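Long-range contact in undecaprenyl-diphosphooligosaccharide--protein glycotransferase (Campylobacter jejuni, PDB 3AAG), which transfers a preassembled heptasaccharide from a lipid donor to asparagine side chains of nascent polypeptides, here represented by its periplasmic C-terminal domain: residues M146-S151 and S242-A247. Residues are numbered along the deposited sequence; the frame is centred on the assembly and turned at random.
Sequences MSLIFS and SAIPYA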
HETATM    1  N   MSE A 146      -3.339   8.340  -1.427  1.00 10.08           N
HETATM    2  CA  MSE A 146      -2.014   7.752  -1.617  1.00 10.04           C
HETATM    3  C   MSE A 146      -1.880   7.085  -2.984  1.00  9.70           C
HETATM    4  O   MSE A 146      -0.788   7.014  -3.547  1.00  9.65           O
HETATM    5  CB  MSE A 146      -1.676   6.756  -0.500  1.00 10.23           C
HETATM    6  CG  MSE A 146      -0.241   6.235  -0.558  1.00 11.11           C
HETATM    7 SE   MSE A 146       0.262   5.070   0.934  1.00 13.81          SE
HETATM    8  CE  MSE A 146      -1.192   3.771   0.826  1.00 12.17           C
ATOM      9  N   SER A 147      -2.996   6.601  -3.516  1.00  9.34           N
ATOM     10  CA  SER A 147      -3.013   6.062  -4.873  1.00  9.06           C
ATOM     11  C   SER A 147      -2.220   6.939  -5.844  1.00  8.83           C
ATOM     12  O   SER A 147      -1.486   6.434  -6.691  1.00  8.85           O
ATOM     13  CB  SER A 147      -4.451   5.889  -5.368  1.00  8.97           C
ATOM     14  OG  SER A 147      -5.136   7.129  -5.381  1.00  8.79           O
ATOM     15  N   LEU A 148      -2.369   8.254  -5.716  1.00  8.50           N
ATOM     16  CA  LEU A 148      -1.732   9.181  -6.646  1.00  8.24           C
ATOM     17  C   LEU A 148      -0.212   9.145  -6.545  1.00  8.16           C
ATOM     18  O   LEU A 148       0.483   9.666  -7.415  1.00  8.21           O
ATOM     19  CB  LEU A 148      -2.231  10.608  -6.420  1.00  8.15           C
ATOM     20  CG  LEU A 148      -3.685  10.905  -6.791  1.00  7.88           C
ATOM     21  CD1 LEU A 148      -4.009  12.359  -6.507  1.00  7.57           C
ATOM     22  CD2 LEU A 148      -3.957  10.562  -8.247  1.00  7.57           C
ATOM     23  N   ILE A 149       0.300   8.539  -5.478  1.00  8.07           N
ATOM     24  CA  ILE A 149       1.741   8.519  -5.233  1.00  7.87           C
ATOM     25  C   ILE A 149       2.256   7.107  -4.985  1.00  7.89           C
ATOM     26  O   ILE A 149       3.452   6.904  -4.782  1.00  7.88           O
ATOM     27  CB  ILE A 149       2.133   9.405  -4.034  1.00  7.81           C
ATOM     28  CG1 ILE A 149       1.323   9.017  -2.794  1.00  7.96           C
ATOM     29  CG2 ILE A 149       1.953  10.875  -4.373  1.00  7.57           C
ATOM     30  CD1 ILE A 149       2.056   9.250  -1.494  1.00  7.59           C
ATOM     31  N   PHE A 150       1.350   6.135  -5.002  1.00  7.99           N
ATOM     32  CA  PHE A 150       1.686   4.771  -4.606  1.00  8.22           C
ATOM     33  C   PHE A 150       2.803   4.184  -5.463  1.00  8.32           C
ATOM     34  O   PHE A 150       3.600   3.373  -4.991  1.00  8.35           O
ATOM     35  CB  PHE A 150       0.449   3.872  -4.659  1.00  8.20           C
ATOM     36  CG  PHE A 150       0.639   2.548  -3.974  1.00  8.49           C
ATOM     37  CD1 PHE A 150       0.960   2.491  -2.627  1.00  8.71           C
ATOM     38  CD2 PHE A 150       0.500   1.361  -4.677  1.00  8.59           C
ATOM     39  CE1 PHE A 150       1.138   1.274  -1.989  1.00  8.92           C
ATOM     40  CE2 PHE A 150       0.675   0.139  -4.048  1.00  8.89           C
ATOM     41  CZ  PHE A 150       0.995   0.096  -2.699  1.00  8.96           C
ATOM     42  N   SER A 151       2.858   4.594  -6.724  1.00  8.51           N
ATOM     43  CA  SER A 151       3.937   4.182  -7.609  1.00  8.77           C
ATOM     44  C   SER A 151       5.290   4.477  -6.975  1.00  8.97           C
ATOM     45  O   SER A 151       6.187   3.632  -6.972  1.00  9.08           O
ATOM     46  CB  SER A 151       3.825   4.897  -8.954  1.00  8.74           C
ATOM     47  OG  SER A 151       4.632   4.265  -9.929  1.00  9.01           O
ATOM     48  N   SER A 242     -14.554   8.041  -7.193  1.00 28.97           N
ATOM     49  CA  SER A 242     -13.338   8.668  -6.689  1.00 28.86           C
ATOM     50  C   SER A 242     -13.616  10.075  -6.176  1.00 28.81           C
ATOM     51  O   SER A 242     -13.906  10.983  -6.955  1.00 28.79           O
ATOM     52  CB  SER A 242     -12.264   8.716  -7.777  1.00 28.89           C
ATOM     53  OG  SER A 242     -11.257   9.660  -7.451  1.00 28.72           O
ATOM     54  N   ALA A 243     -13.522  10.249  -4.861  1.00 28.78           N
ATOM     55  CA  ALA A 243     -13.518  11.580  -4.265  1.00 28.69           C
ATOM     56  C   ALA A 243     -12.147  12.233  -4.422  1.00 28.69           C
ATOM     57  O   ALA A 243     -11.902  13.319  -3.898  1.00 28.67           O
ATOM     58  CB  ALA A 243     -13.905  11.503  -2.798  1.00 28.66           C
ATOM     59  N   ILE A 244     -11.260  11.560  -5.148  1.00 28.72           N
ATOM     60  CA  ILE A 244      -9.910  12.061  -5.377  1.00 28.73           C
ATOM     61  C   ILE A 244      -9.745  12.539  -6.814  1.00 28.77           C
ATOM     62  O   ILE A 244      -9.786  11.737  -7.747  1.00 28.79           O
ATOM     63  CB  ILE A 244      -8.851  10.977  -5.094  1.00 28.78           C
ATOM     64  CG1 ILE A 244      -8.837  10.616  -3.606  1.00 28.66           C
ATOM     65  CG2 ILE A 244      -7.475  11.444  -5.545  1.00 28.66           C
ATOM     66  CD1 ILE A 244      -8.182  11.663  -2.733  1.00 28.56           C
ATOM     67  N   PRO A 245      -9.558  13.855  -6.995  1.00 28.82           N
ATOM     68  CA  PRO A 245      -9.360  14.451  -8.315  1.00 28.82           C
ATOM     69  C   PRO A 245      -8.088  13.939  -8.988  1.00 28.75           C
ATOM     70  O   PRO A 245      -6.991  14.098  -8.449  1.00 28.78           O
ATOM     71  CB  PRO A 245      -9.229  15.949  -8.011  1.00 28.81           C
ATOM     72  CG  PRO A 245      -9.855  16.131  -6.670  1.00 28.84           C
ATOM     73  CD  PRO A 245      -9.561  14.869  -5.927  1.00 28.83           C
ATOM     74  N   TYR A 246      -8.243  13.327 -10.159  1.00 28.58           N
ATOM     75  CA  TYR A 246      -7.106  12.851 -10.938  1.00 28.41           C
ATOM     76  C   TYR A 246      -6.919  11.347 -10.791  1.00 28.23           C
ATOM     77  O   TYR A 246      -6.048  10.754 -11.431  1.00 28.28           O
ATOM     78  CB  TYR A 246      -5.828  13.586 -10.531  1.00 28.49           C
ATOM     79  CG  TYR A 246      -5.811  15.044 -10.928  1.00 28.70           C
ATOM     80  CD1 TYR A 246      -4.861  15.915 -10.412  1.00 29.07           C
ATOM     81  CD2 TYR A 246      -6.749  15.551 -11.816  1.00 28.98           C
ATOM     82  CE1 TYR A 246      -4.844  17.248 -10.773  1.00 29.23           C
ATOM     83  CE2 TYR A 246      -6.740  16.882 -12.182  1.00 29.32           C
ATOM     84  CZ  TYR A 246      -5.785  17.727 -11.658  1.00 29.34           C
ATOM     85  OH  TYR A 246      -5.773  19.054 -12.018  1.00 29.57           O
ATOM     86  N   ALA A 247      -7.744  10.734  -9.949  1.00 27.93           N
ATOM     87  CA  ALA A 247      -7.664   9.299  -9.712  1.00 27.62           C
ATOM     88  C   ALA A 247      -9.005   8.624  -9.969  1.00 27.38           C
ATOM     89  O   ALA A 247      -9.711   8.248  -9.036  1.00 27.39           O
ATOM     90  CB  ALA A 247      -7.191   9.021  -8.293  1.00 27.66           C
TER
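Leu148 meets residues 244-247 where a turn leading into a helix faces a beta turn, their backbones nearest at Leu148 and Ala247, with CA atoms 6.7 Å apart. Residues 242-247 lie in the loop between strands 235-238 and 249-252. There Ile244 to Ala247 form a type II beta turn, closed by a hydrogen bond from Ala247 N to Ile244 O (3.2 Å), and Ser242 OG accepts from Ile244 N (3.0 Å) in an ST turn. On the other side, Ile149 N bonds to Met146 O, and Ile149 occupies the N-cap position of helix 150-155.

No hydrogen bond crosses the contact, which is small, 168 Å² in all; its side chains meet through apolar groups. Leu148 carries it with both methyls. Its chi1 of -69° sets CG opposite the carbonyl carbon, and the fork reaches toward the turn. CD1 meets Ile244 CG2 at 3.7 Å, the two side chains passing with opposite headings, while CD2 packs on Ala247 CB (3.6 Å) and lies 3.8 Å from the carbonyl O of Tyr246, a van der Waals contact. The Tyr246 ring itself stacks on Tyr176. Ser147 OG passes Ala247 CB at 4.0 Å, its hydrogen bond going instead to Ala144 O.

The contact joins the STT3 core to the C-terminal beta-barrel domain. Residues 146-151 correspond to the MI motif of relatives and probably help form the pocket for the sequon +2 Ser/Thr; Ile149 touches Trp35 and Tyr38 of the WWDYG motif. Helix 260-266 packs against Met146 and Ser147 through Tyr261, and Phe150 meets Phe172 of strand 172-179 edge-to-face.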